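Local structure of halogenase (Chondromyces crocatus, 3E1T) at residues A[9-14]-A[159-164]; A[196-201]-A[268-273]; A[214-219]-A[369-374]. The protein is an FAD-dependent halogenase that probably chlorinates a precursor of the myxobacterial natural product chondrochloren. One frame throughout, in Å; residues are numbered along the deposited sequence.

Contact 1: residues A[9-14]-A[159-164]. With FAD (flavin-adenine dinucleotide), chain C.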
loop_
_atom_site.group_PDB
_atom_site.type_symbol
_atom_site.label_atom_id
_atom_site.label_comp_id
_atom_site.label_asym_id
_atom_site.label_seq_id
_atom_site.Cartn_x
_atom_site.Cartn_y
_atom_site.Cartn_z
ATOM N N ASP A 9 -10.794 17.122 18.844
ATOM C CA ASP A 9 -9.874 17.856 17.982
ATOM C C ASP A 9 -9.851 17.171 16.602
ATOM O O ASP A 9 -9.736 17.837 15.579
ATOM C CB ASP A 9 -8.467 17.957 18.588
ATOM C CG ASP A 9 -8.440 18.710 19.925
ATOM O OD1 ASP A 9 -8.077 18.075 20.940
ATOM O OD2 ASP A 9 -8.752 19.926 19.960
ATOM N N LEU A 10 -10.015 15.844 16.594
ATOM C CA LEU A 10 -9.871 15.032 15.377
ATOM C C LEU A 10 -10.764 13.811 15.428
ATOM O O LEU A 10 -10.805 13.119 16.441
ATOM C CB LEU A 10 -8.410 14.571 15.221
ATOM C CG LEU A 10 -8.018 13.506 14.181
ATOM C CD1 LEU A 10 -8.248 14.036 12.762
ATOM C CD2 LEU A 10 -6.553 13.089 14.365
ATOM N N ILE A 11 -11.461 13.544 14.326
ATOM C CA ILE A 11 -12.148 12.267 14.146
ATOM C C ILE A 11 -11.496 11.500 13.002
ATOM O O ILE A 11 -11.405 12.008 11.877
ATOM C CB ILE A 11 -13.650 12.438 13.845
ATOM C CG1 ILE A 11 -14.349 13.144 15.021
ATOM C CG2 ILE A 11 -14.294 11.067 13.578
ATOM C CD1 ILE A 11 -15.630 13.875 14.649
ATOM N N VAL A 12 -11.052 10.279 13.305
ATOM C CA VAL A 12 -10.479 9.386 12.312
ATOM C C VAL A 12 -11.470 8.279 11.978
ATOM O O VAL A 12 -12.020 7.632 12.874
ATOM C CB VAL A 12 -9.128 8.810 12.796
ATOM C CG1 VAL A 12 -8.563 7.817 11.789
ATOM C CG2 VAL A 12 -8.144 9.945 13.005
ATOM N N ILE A 13 -11.712 8.105 10.683
ATOM C CA ILE A 13 -12.595 7.080 10.164
ATOM C C ILE A 13 -11.790 5.866 9.687
ATOM O O ILE A 13 -11.218 5.873 8.577
ATOM C CB ILE A 13 -13.405 7.604 8.952
ATOM C CG1 ILE A 13 -13.923 9.036 9.201
ATOM C CG2 ILE A 13 -14.478 6.584 8.569
ATOM C CD1 ILE A 13 -14.626 9.681 8.008
ATOM N N GLY A 14 -11.767 4.822 10.506
ATOM C CA GLY A 14 -11.108 3.558 10.161
ATOM C C GLY A 14 -9.924 3.313 11.071
ATOM O O GLY A 14 -9.177 4.236 11.361
ATOM N N ALA A 159 -20.907 13.335 15.716
ATOM C CA ALA A 159 -19.770 13.863 16.465
ATOM C C ALA A 159 -19.085 14.961 15.658
ATOM O O ALA A 159 -19.146 14.958 14.434
ATOM C CB ALA A 159 -18.786 12.746 16.811
ATOM N N HIS A 160 -18.437 15.897 16.346
ATOM C CA HIS A 160 -17.852 17.068 15.692
ATOM C C HIS A 160 -16.388 17.236 16.064
ATOM O O HIS A 160 -15.974 16.808 17.132
ATOM C CB HIS A 160 -18.627 18.346 16.049
ATOM C CG HIS A 160 -20.113 18.220 15.900
ATOM N ND1 HIS A 160 -20.999 18.753 16.813
ATOM C CD2 HIS A 160 -20.871 17.617 14.951
ATOM C CE1 HIS A 160 -22.235 18.485 16.432
ATOM N NE2 HIS A 160 -22.185 17.793 15.308
ATOM N N ALA A 161 -15.612 17.862 15.176
ATOM C CA ALA A 161 -14.186 18.081 15.398
ATOM C C ALA A 161 -13.662 19.136 14.451
ATOM O O ALA A 161 -14.308 19.452 13.454
ATOM C CB ALA A 161 -13.406 16.777 15.217
ATOM N N ARG A 162 -12.491 19.681 14.758
ATOM C CA ARG A 162 -11.838 20.627 13.857
ATOM C C ARG A 162 -11.311 19.941 12.569
ATOM O O ARG A 162 -11.260 20.565 11.501
ATOM C CB ARG A 162 -10.715 21.375 14.589
ATOM C CG ARG A 162 -10.133 22.549 13.795
ATOM C CD ARG A 162 -8.962 23.208 14.503
ATOM N NE ARG A 162 -8.127 23.970 13.571
ATOM C CZ ARG A 162 -7.067 24.700 13.916
ATOM N NH1 ARG A 162 -6.693 24.805 15.187
ATOM N NH2 ARG A 162 -6.373 25.341 12.982
ATOM N N PHE A 163 -10.930 18.668 12.683
ATOM C CA PHE A 163 -10.372 17.903 11.566
ATOM C C PHE A 163 -11.023 16.543 11.456
ATOM O O PHE A 163 -11.196 15.859 12.457
ATOM C CB PHE A 163 -8.875 17.695 11.741
ATOM C CG PHE A 163 -8.090 18.958 11.823
ATOM C CD1 PHE A 163 -7.823 19.699 10.689
ATOM C CD2 PHE A 163 -7.594 19.393 13.044
ATOM C CE1 PHE A 163 -7.078 20.873 10.771
ATOM C CE2 PHE A 163 -6.845 20.557 13.132
ATOM C CZ PHE A 163 -6.587 21.299 11.994
ATOM N N ILE A 164 -11.382 16.162 10.232
ATOM C CA ILE A 164 -11.935 14.837 9.939
ATOM C C ILE A 164 -10.996 14.175 8.928
ATOM O O ILE A 164 -10.660 14.791 7.920
ATOM C CB ILE A 164 -13.357 14.913 9.307
ATOM C CG1 ILE A 164 -14.265 15.909 10.053
ATOM C CG2 ILE A 164 -14.001 13.507 9.221
ATOM C CD1 ILE A 164 -14.624 15.513 11.469
HETATM P PA FAD C . -7.268 -0.521 5.623
HETATM O O1A FAD C . -6.183 -1.459 6.081
HETATM O O2A FAD C . -8.125 -1.037 4.519
HETATM O O5B FAD C . -8.206 -0.216 6.902
HETATM C C5B FAD C . -9.297 0.688 6.822
HETATM C C4B FAD C . -10.265 0.421 7.978
HETATM O O4B FAD C . -11.421 1.226 7.865
HETATM C C3B FAD C . -10.742 -1.027 7.972
HETATM O O3B FAD C . -10.464 -1.578 9.240
HETATM C C2B FAD C . -12.239 -0.952 7.750
HETATM O O2B FAD C . -12.897 -1.883 8.563
HETATM C C1B FAD C . -12.565 0.469 8.172
HETATM N N9A FAD C . -13.726 1.081 7.501
HETATM C C8A FAD C . -14.136 0.961 6.197
HETATM N N7A FAD C . -15.239 1.729 6.035
HETATM C C5A FAD C . -15.529 2.345 7.206
HETATM C C6A FAD C . -16.544 3.226 7.612
HETATM N N6A FAD C . -17.569 3.532 6.808
HETATM N N1A FAD C . -16.550 3.680 8.910
HETATM C C2A FAD C . -15.609 3.260 9.815
HETATM N N3A FAD C . -14.626 2.385 9.407
HETATM C C4A FAD C . -14.581 1.942 8.130
HETATM N N1 FAD C . 0.567 -3.642 1.533
HETATM C C2 FAD C . 1.740 -3.964 2.157
HETATM O O2 FAD C . 2.253 -3.124 2.893
HETATM N N3 FAD C . 2.315 -5.203 1.933
HETATM C C4 FAD C . 1.707 -6.128 1.091
HETATM O O4 FAD C . 2.205 -7.241 0.906
HETATM C C4X FAD C . 0.523 -5.793 0.447
HETATM N N5 FAD C . -0.112 -6.685 -0.396
HETATM C C5X FAD C . -1.295 -6.328 -1.015
HETATM C C6 FAD C . -1.942 -7.218 -1.879
HETATM C C7 FAD C . -3.141 -6.844 -2.504
HETATM C C7M FAD C . -3.700 -7.718 -3.591
HETATM C C8 FAD C . -3.694 -5.578 -2.272
HETATM C C8M FAD C . -4.865 -5.060 -3.076
HETATM C C9 FAD C . -3.050 -4.703 -1.403
HETATM C C9A FAD C . -1.853 -5.066 -0.775
HETATM N N10 FAD C . -1.239 -4.177 0.088
HETATM C C10 FAD C . -0.051 -4.533 0.690
HETATM C "C1'" FAD C . -1.897 -2.855 0.439
HETATM C "C2'" FAD C . -2.554 -2.827 1.825
HETATM O "O2'" FAD C . -3.630 -3.743 1.813
HETATM C "C3'" FAD C . -3.095 -1.426 2.151
HETATM O "O3'" FAD C . -2.258 -0.427 1.610
HETATM C "C4'" FAD C . -3.209 -1.109 3.642
HETATM O "O4'" FAD C . -4.104 -2.015 4.247
HETATM C "C5'" FAD C . -3.734 0.316 3.816
HETATM O "O5'" FAD C . -4.148 0.507 5.140
HETATM P P FAD C . -5.300 1.564 5.510
HETATM O O1P FAD C . -5.170 1.931 6.973
HETATM O O2P FAD C . -5.182 2.791 4.661
HETATM O O3P FAD C . -6.665 0.860 5.113
#
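L10 pairs with F163 and I11 with I164, in parallel, in the five-stranded parallel sheet of the Rossmann-type FAD-binding fold, where strand 10-13 lies between strands 33-36 and 163-166. Two backbone bonds set the register: I11 N gives a nearly straight bond to F163 O at 3.0 Å (163°), and F163 N reaches D9 O at 3.2 Å with a more bent geometry (139°). The chain comes from a second, mixed sheet at 159-161, which passes over the face that carries I11, and bends at R162 into this one.

The I11 side chain fills that angle. Its CB lies 4.0 Å from I164 CD1. CG1, anti to the carbonyl carbon (chi1 -61°), rests 3.8 Å from A161 CB, and the extended chi2 carries CD1 onward among the A159 methyl, the A161 methyl and I164 CD1, the last 3.7 Å from I11 CD1. One isoleucine tip thus touches both arms of the bent segment. L10 points to the other face with F163; the two side chains cross at about a right angle, L10 CD1 lying 3.9 Å from F163 CB, and I330 of helix 315-333 covers both.

D9, at the corner where the strand begins, turns its carboxylate from this contact to a salt bridge with R32. At the far end the strand runs into G14, the first glycine of a GxGxxG pattern, whose backbone angles and closeness to the ribose suit a residue without a side chain. Just before it, I13 CG2 meets the adenine at FAD N1A, 3.6 Å away.

Contact 2: residues A[196-201]-A[268-273]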
loop_
_atom_site.group_PDB
_atom_site.type_symbol
_atom_site.label_atom_id
_atom_site.label_comp_id
_atom_site.label_asym_id
_atom_site.label_seq_id
_atom_site.Cartn_x
_atom_site.Cartn_y
_atom_site.Cartn_z
ATOM N N PHE A 196 -2.204 -21.194 2.571
ATOM C CA PHE A 196 -1.780 -22.585 2.480
ATOM C C PHE A 196 -1.005 -22.981 3.737
ATOM O O PHE A 196 -0.276 -22.169 4.312
ATOM C CB PHE A 196 -0.952 -22.797 1.206
ATOM C CG PHE A 196 -1.747 -22.637 -0.071
ATOM C CD1 PHE A 196 -2.211 -23.755 -0.756
ATOM C CD2 PHE A 196 -2.042 -21.365 -0.582
ATOM C CE1 PHE A 196 -2.953 -23.618 -1.934
ATOM C CE2 PHE A 196 -2.783 -21.215 -1.752
ATOM C CZ PHE A 196 -3.241 -22.344 -2.432
ATOM N N GLU A 197 -1.190 -24.225 4.168
ATOM C CA GLU A 197 -0.474 -24.766 5.321
ATOM C C GLU A 197 0.577 -25.769 4.870
ATOM O O GLU A 197 0.307 -26.586 3.993
ATOM C CB GLU A 197 -1.441 -25.449 6.293
ATOM C CG GLU A 197 -2.169 -24.491 7.222
ATOM C CD GLU A 197 -3.353 -25.139 7.923
ATOM O OE1 GLU A 197 -4.036 -25.983 7.300
ATOM O OE2 GLU A 197 -3.604 -24.800 9.100
ATOM N N ASN A 198 1.764 -25.677 5.473
ATOM C CA ASN A 198 2.856 -26.661 5.316
ATOM C C ASN A 198 3.623 -26.567 3.997
ATOM O O ASN A 198 4.190 -27.560 3.516
ATOM C CB ASN A 198 2.366 -28.097 5.583
ATOM C CG ASN A 198 1.753 -28.255 6.962
ATOM O OD1 ASN A 198 0.624 -28.741 7.100
ATOM N ND2 ASN A 198 2.486 -27.837 7.990
ATOM N N GLY A 199 3.648 -25.366 3.423
ATOM C CA GLY A 199 4.398 -25.121 2.198
ATOM C C GLY A 199 5.872 -24.905 2.465
ATOM O O GLY A 199 6.280 -24.594 3.592
ATOM N N LYS A 200 6.671 -25.045 1.414
ATOM C CA LYS A 200 8.113 -24.928 1.538
ATOM C C LYS A 200 8.537 -23.488 1.777
ATOM O O LYS A 200 7.725 -22.557 1.689
ATOM C CB LYS A 200 8.813 -25.481 0.293
ATOM C CG LYS A 200 8.431 -26.920 -0.052
ATOM C CD LYS A 200 9.563 -27.642 -0.761
ATOM C CE LYS A 200 9.829 -27.056 -2.137
ATOM N NZ LYS A 200 11.119 -27.542 -2.701
ATOM N N ARG A 201 9.820 -23.319 2.072
ATOM C CA ARG A 201 10.397 -22.014 2.343
ATOM C C ARG A 201 11.637 -21.764 1.486
ATOM O O ARG A 201 12.243 -22.702 0.950
ATOM C CB ARG A 201 10.737 -21.897 3.829
ATOM C CG ARG A 201 9.531 -22.047 4.766
ATOM C CD ARG A 201 8.957 -20.686 5.091
ATOM N NE ARG A 201 7.669 -20.723 5.787
ATOM C CZ ARG A 201 6.488 -20.825 5.183
ATOM N NH1 ARG A 201 6.413 -20.937 3.866
ATOM N NH2 ARG A 201 5.377 -20.805 5.898
ATOM N N PRO A 268 3.895 -29.825 -1.058
ATOM C CA PRO A 268 3.658 -30.413 0.267
ATOM C C PRO A 268 2.444 -29.847 1.003
ATOM O O PRO A 268 2.083 -30.355 2.069
ATOM C CB PRO A 268 4.934 -30.064 1.055
ATOM C CG PRO A 268 5.898 -29.547 0.068
ATOM C CD PRO A 268 5.091 -28.968 -1.047
ATOM N N ALA A 269 1.811 -28.828 0.423
ATOM C CA ALA A 269 0.868 -27.994 1.167
ATOM C C ALA A 269 -0.592 -28.362 0.994
ATOM O O ALA A 269 -1.009 -28.912 -0.031
ATOM C CB ALA A 269 1.095 -26.501 0.849
ATOM N N THR A 270 -1.361 -28.066 2.034
ATOM C CA THR A 270 -2.809 -28.147 1.976
ATOM C C THR A 270 -3.374 -26.743 2.165
ATOM O O THR A 270 -2.867 -25.957 2.972
ATOM C CB THR A 270 -3.389 -29.129 3.030
ATOM O OG1 THR A 270 -4.819 -29.097 2.978
ATOM C CG2 THR A 270 -2.927 -28.774 4.439
ATOM N N ARG A 271 -4.406 -26.421 1.402
ATOM C CA ARG A 271 -5.021 -25.122 1.542
ATOM C C ARG A 271 -5.894 -25.094 2.787
ATOM O O ARG A 271 -6.563 -26.084 3.112
ATOM C CB ARG A 271 -5.852 -24.783 0.314
ATOM C CG ARG A 271 -5.731 -23.331 -0.056
ATOM C CD ARG A 271 -6.824 -22.891 -0.971
ATOM N NE ARG A 271 -7.910 -22.314 -0.194
ATOM C CZ ARG A 271 -9.159 -22.759 -0.197
ATOM N NH1 ARG A 271 -9.508 -23.789 -0.957
ATOM N NH2 ARG A 271 -10.061 -22.151 0.553
ATOM N N VAL A 272 -5.872 -23.967 3.488
ATOM C CA VAL A 272 -6.779 -23.759 4.614
ATOM C C VAL A 272 -8.214 -23.689 4.083
ATOM O O VAL A 272 -8.483 -22.997 3.096
ATOM C CB VAL A 272 -6.422 -22.492 5.408
ATOM C CG1 VAL A 272 -7.289 -22.381 6.654
ATOM C CG2 VAL A 272 -4.959 -22.509 5.797
ATOM N N THR A 273 -9.116 -24.430 4.724
ATOM C CA THR A 273 -10.510 -24.527 4.291
ATOM C C THR A 273 -11.484 -23.918 5.297
ATOM O O THR A 273 -12.652 -23.697 4.971
ATOM C CB THR A 273 -10.932 -25.989 4.034
ATOM O OG1 THR A 273 -10.512 -26.810 5.136
ATOM C CG2 THR A 273 -10.316 -26.513 2.747
#
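A short antiparallel pairing at the protein surface brings F196 and E197, the end of strand 189-197, against T270 and R271 of the two-residue strand 270-271, within the large mixed sheet. E197 and T270 form the hydrogen-bonded pair: E197 N donates to T270 O at 2.7 Å, while T270 N returns to E197 O at 3.0 Å. F196 and R271 are the adjoining non-hydrogen-bonded pair, and their side chains share the other face.

There the aliphatic part of R271 lies over the F196 ring. R271 CG stands 3.5 Å from the ring centroid, 19° off the normal, a CH-pi contact. Beyond CG the R271 chain bends at chi3 (94°), and the guanidinium is turned 78° from the ring plane rather than stacked on the phenyl.

On the E197 face, the glutamate and T270 lie side by side, and the V272 side chain crosses that of E197 at about a right angle, V272 CG2 lying 3.7 Å from E197 CG. Beyond the strands, A269 CB lies against E197 O, and P268 CG packs on K200 CG at 3.7 Å; the lysine amine continues to a salt bridge with E264.

The chemistry is divided: backbone bonds fix the register, while the long polar residues lend their carbon stems to the packing. R271 thereby covers a buried ring with methylene, and its charged end makes a long, weak ion pair with E249.

Contact 3: residues A[214-219]-A[369-374]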
loop_
_atom_site.group_PDB
_atom_site.type_symbol
_atom_site.label_atom_id
_atom_site.label_comp_id
_atom_site.label_asym_id
_atom_site.label_seq_id
_atom_site.Cartn_x
_atom_site.Cartn_y
_atom_site.Cartn_z
ATOM N N ALA A 214 6.991 -14.188 -11.553
ATOM C CA ALA A 214 6.288 -13.977 -12.810
ATOM C C ALA A 214 6.042 -15.290 -13.559
ATOM O O ALA A 214 6.890 -16.192 -13.548
ATOM C CB ALA A 214 7.076 -13.017 -13.679
ATOM N N PHE A 215 4.871 -15.403 -14.179
ATOM C CA PHE A 215 4.563 -16.507 -15.096
ATOM C C PHE A 215 3.810 -15.949 -16.299
ATOM O O PHE A 215 3.777 -14.727 -16.482
ATOM C CB PHE A 215 3.814 -17.643 -14.398
ATOM C CG PHE A 215 2.396 -17.314 -14.003
ATOM C CD1 PHE A 215 1.327 -17.974 -14.615
ATOM C CD2 PHE A 215 2.128 -16.380 -13.003
ATOM C CE1 PHE A 215 0.022 -17.712 -14.250
ATOM C CE2 PHE A 215 0.810 -16.100 -12.624
ATOM C CZ PHE A 215 -0.243 -16.764 -13.251
ATOM N N GLN A 216 3.219 -16.806 -17.134
ATOM C CA GLN A 216 2.720 -16.312 -18.423
ATOM C C GLN A 216 1.557 -15.330 -18.304
ATOM O O GLN A 216 1.394 -14.457 -19.158
ATOM C CB GLN A 216 2.342 -17.445 -19.381
ATOM C CG GLN A 216 2.249 -16.951 -20.816
ATOM C CD GLN A 216 2.005 -18.038 -21.820
ATOM O OE1 GLN A 216 2.764 -18.169 -22.785
ATOM N NE2 GLN A 216 0.936 -18.821 -21.622
ATOM N N ASP A 217 0.731 -15.502 -17.274
ATOM C CA ASP A 217 -0.502 -14.709 -17.131
ATOM C C ASP A 217 -0.434 -13.653 -16.009
ATOM O O ASP A 217 -1.447 -13.025 -15.674
ATOM C CB ASP A 217 -1.712 -15.632 -16.935
ATOM C CG ASP A 217 -2.195 -16.268 -18.243
ATOM O OD1 ASP A 217 -1.625 -15.989 -19.313
ATOM O OD2 ASP A 217 -3.173 -17.032 -18.198
ATOM N N GLY A 218 0.748 -13.446 -15.445
ATOM C CA GLY A 218 0.906 -12.477 -14.355
ATOM C C GLY A 218 2.002 -12.869 -13.408
ATOM O O GLY A 218 3.056 -13.332 -13.839
ATOM N N TRP A 219 1.765 -12.686 -12.115
ATOM C CA TRP A 219 2.769 -13.032 -11.119
ATOM C C TRP A 219 2.155 -13.436 -9.790
ATOM O O TRP A 219 1.012 -13.094 -9.497
ATOM C CB TRP A 219 3.809 -11.904 -10.934
ATOM C CG TRP A 219 3.253 -10.603 -10.398
ATOM C CD1 TRP A 219 2.654 -9.612 -11.119
ATOM C CD2 TRP A 219 3.278 -10.148 -9.035
ATOM N NE1 TRP A 219 2.291 -8.572 -10.289
ATOM C CE2 TRP A 219 2.657 -8.877 -9.007
ATOM C CE3 TRP A 219 3.743 -10.698 -7.837
ATOM C CZ2 TRP A 219 2.487 -8.148 -7.824
ATOM C CZ3 TRP A 219 3.585 -9.971 -6.659
ATOM C CH2 TRP A 219 2.960 -8.707 -6.662
ATOM N N ASN A 369 10.305 -7.255 -16.965
ATOM C CA ASN A 369 10.045 -8.675 -17.188
ATOM C C ASN A 369 9.952 -9.016 -18.683
ATOM O O ASN A 369 9.153 -8.440 -19.421
ATOM C CB ASN A 369 8.802 -9.160 -16.447
ATOM C CG ASN A 369 8.717 -10.669 -16.393
ATOM O OD1 ASN A 369 9.580 -11.326 -15.826
ATOM N ND2 ASN A 369 7.672 -11.226 -16.984
ATOM N N GLN A 370 10.793 -9.956 -19.109
ATOM C CA GLN A 370 10.796 -10.479 -20.478
ATOM C C GLN A 370 9.915 -11.718 -20.557
ATOM O O GLN A 370 10.202 -12.736 -19.915
ATOM C CB GLN A 370 12.226 -10.855 -20.884
ATOM C CG GLN A 370 12.367 -11.420 -22.301
ATOM C CD GLN A 370 13.605 -12.280 -22.464
ATOM O OE1 GLN A 370 13.622 -13.451 -22.069
ATOM N NE2 GLN A 370 14.647 -11.707 -23.056
ATOM N N ASP A 371 8.836 -11.625 -21.327
ATOM C CA ASP A 371 7.982 -12.775 -21.605
ATOM C C ASP A 371 7.236 -12.491 -22.902
ATOM O O ASP A 371 6.093 -12.003 -22.902
ATOM C CB ASP A 371 7.027 -13.071 -20.443
ATOM C CG ASP A 371 6.439 -14.473 -20.513
ATOM O OD1 ASP A 371 6.449 -15.075 -21.605
ATOM O OD2 ASP A 371 5.968 -14.979 -19.475
ATOM N N THR A 372 7.900 -12.805 -24.011
ATOM C CA THR A 372 7.473 -12.336 -25.325
ATOM C C THR A 372 6.191 -12.962 -25.838
ATOM O O THR A 372 5.554 -12.402 -26.729
ATOM C CB THR A 372 8.587 -12.493 -26.396
ATOM O OG1 THR A 372 8.974 -13.868 -26.486
ATOM C CG2 THR A 372 9.801 -11.641 -26.043
ATOM N N ASP A 373 5.795 -14.100 -25.280
ATOM C CA ASP A 373 4.519 -14.706 -25.665
ATOM C C ASP A 373 3.390 -14.497 -24.643
ATOM O O ASP A 373 2.331 -15.121 -24.733
ATOM C CB ASP A 373 4.702 -16.185 -26.047
ATOM C CG ASP A 373 5.094 -17.065 -24.880
ATOM O OD1 ASP A 373 5.591 -16.563 -23.843
ATOM O OD2 ASP A 373 4.898 -18.295 -25.004
ATOM N N SER A 374 3.621 -13.586 -23.692
ATOM C CA SER A 374 2.632 -13.256 -22.674
ATOM C C SER A 374 1.834 -12.023 -23.065
ATOM O O SER A 374 2.406 -10.963 -23.293
ATOM C CB SER A 374 3.300 -13.004 -21.317
ATOM O OG SER A 374 2.332 -12.611 -20.355
#
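Q216 and S374 make the close part of this contact, where S374 OG donates a hydrogen bond to the carbonyl oxygen Q216 O, modelled very short at 2.4 Å, so its exact length is doubtful. The serine hydroxyl lies anti to its backbone N (chi1 177°), which turns it toward the Q216 carbonyl. Alongside, Q216 CG lies 4.1 Å from S374 CB. Farther in, A214 CB rests on the amide of N369, 3.7 Å from N369 OD1, an oxygen whose hydrogen bond comes from G84 N.

Segment 214-219 is the tip of a beta hairpin: strands 210-215 and 218-224 are joined by a type I turn from F215 to G218, the strand ends paired by F215 N to G218 O at 2.8 Å, the turn's own G218 N to F215 O bond being weak. Facing it, D371 to S374 form another type I turn. S374 is the N-cap of helix 375-378, its OG also bonded to W377 N.

Toward solvent the fit is looser. D371 OD2 comes only to 3.7 Å from Q216 CA, and the extended Q216 side chain crosses exposed D373 at about a right angle, amide and carboxylate planes 68° apart. Replacing Q216 by an alanine would probably open a gap beside S374 CB and leave the D373 carboxylate without its amide neighbour.

Contact 1 closes before the other two open along the chain. It belongs to the FAD-binding part near the adenine, its centre about 43 Å from that of contact 2 and about 46 Å from that of contact 3, across the chain's centre from the latter. Contacts 2 and 3 both reach the large mixed sheet, through consecutive strands 189-197 and 210-215; their centres are about 25 Å apart, and their segments alternate in sequence. Contact 2 adds a short strand to this sheet, whereas contact 3 sets a hairpin against the loop between helices 340-368 and 375-378. Both stand away from the cofactor, the side chains of F196 and F215 about 14 and 13 Å from it.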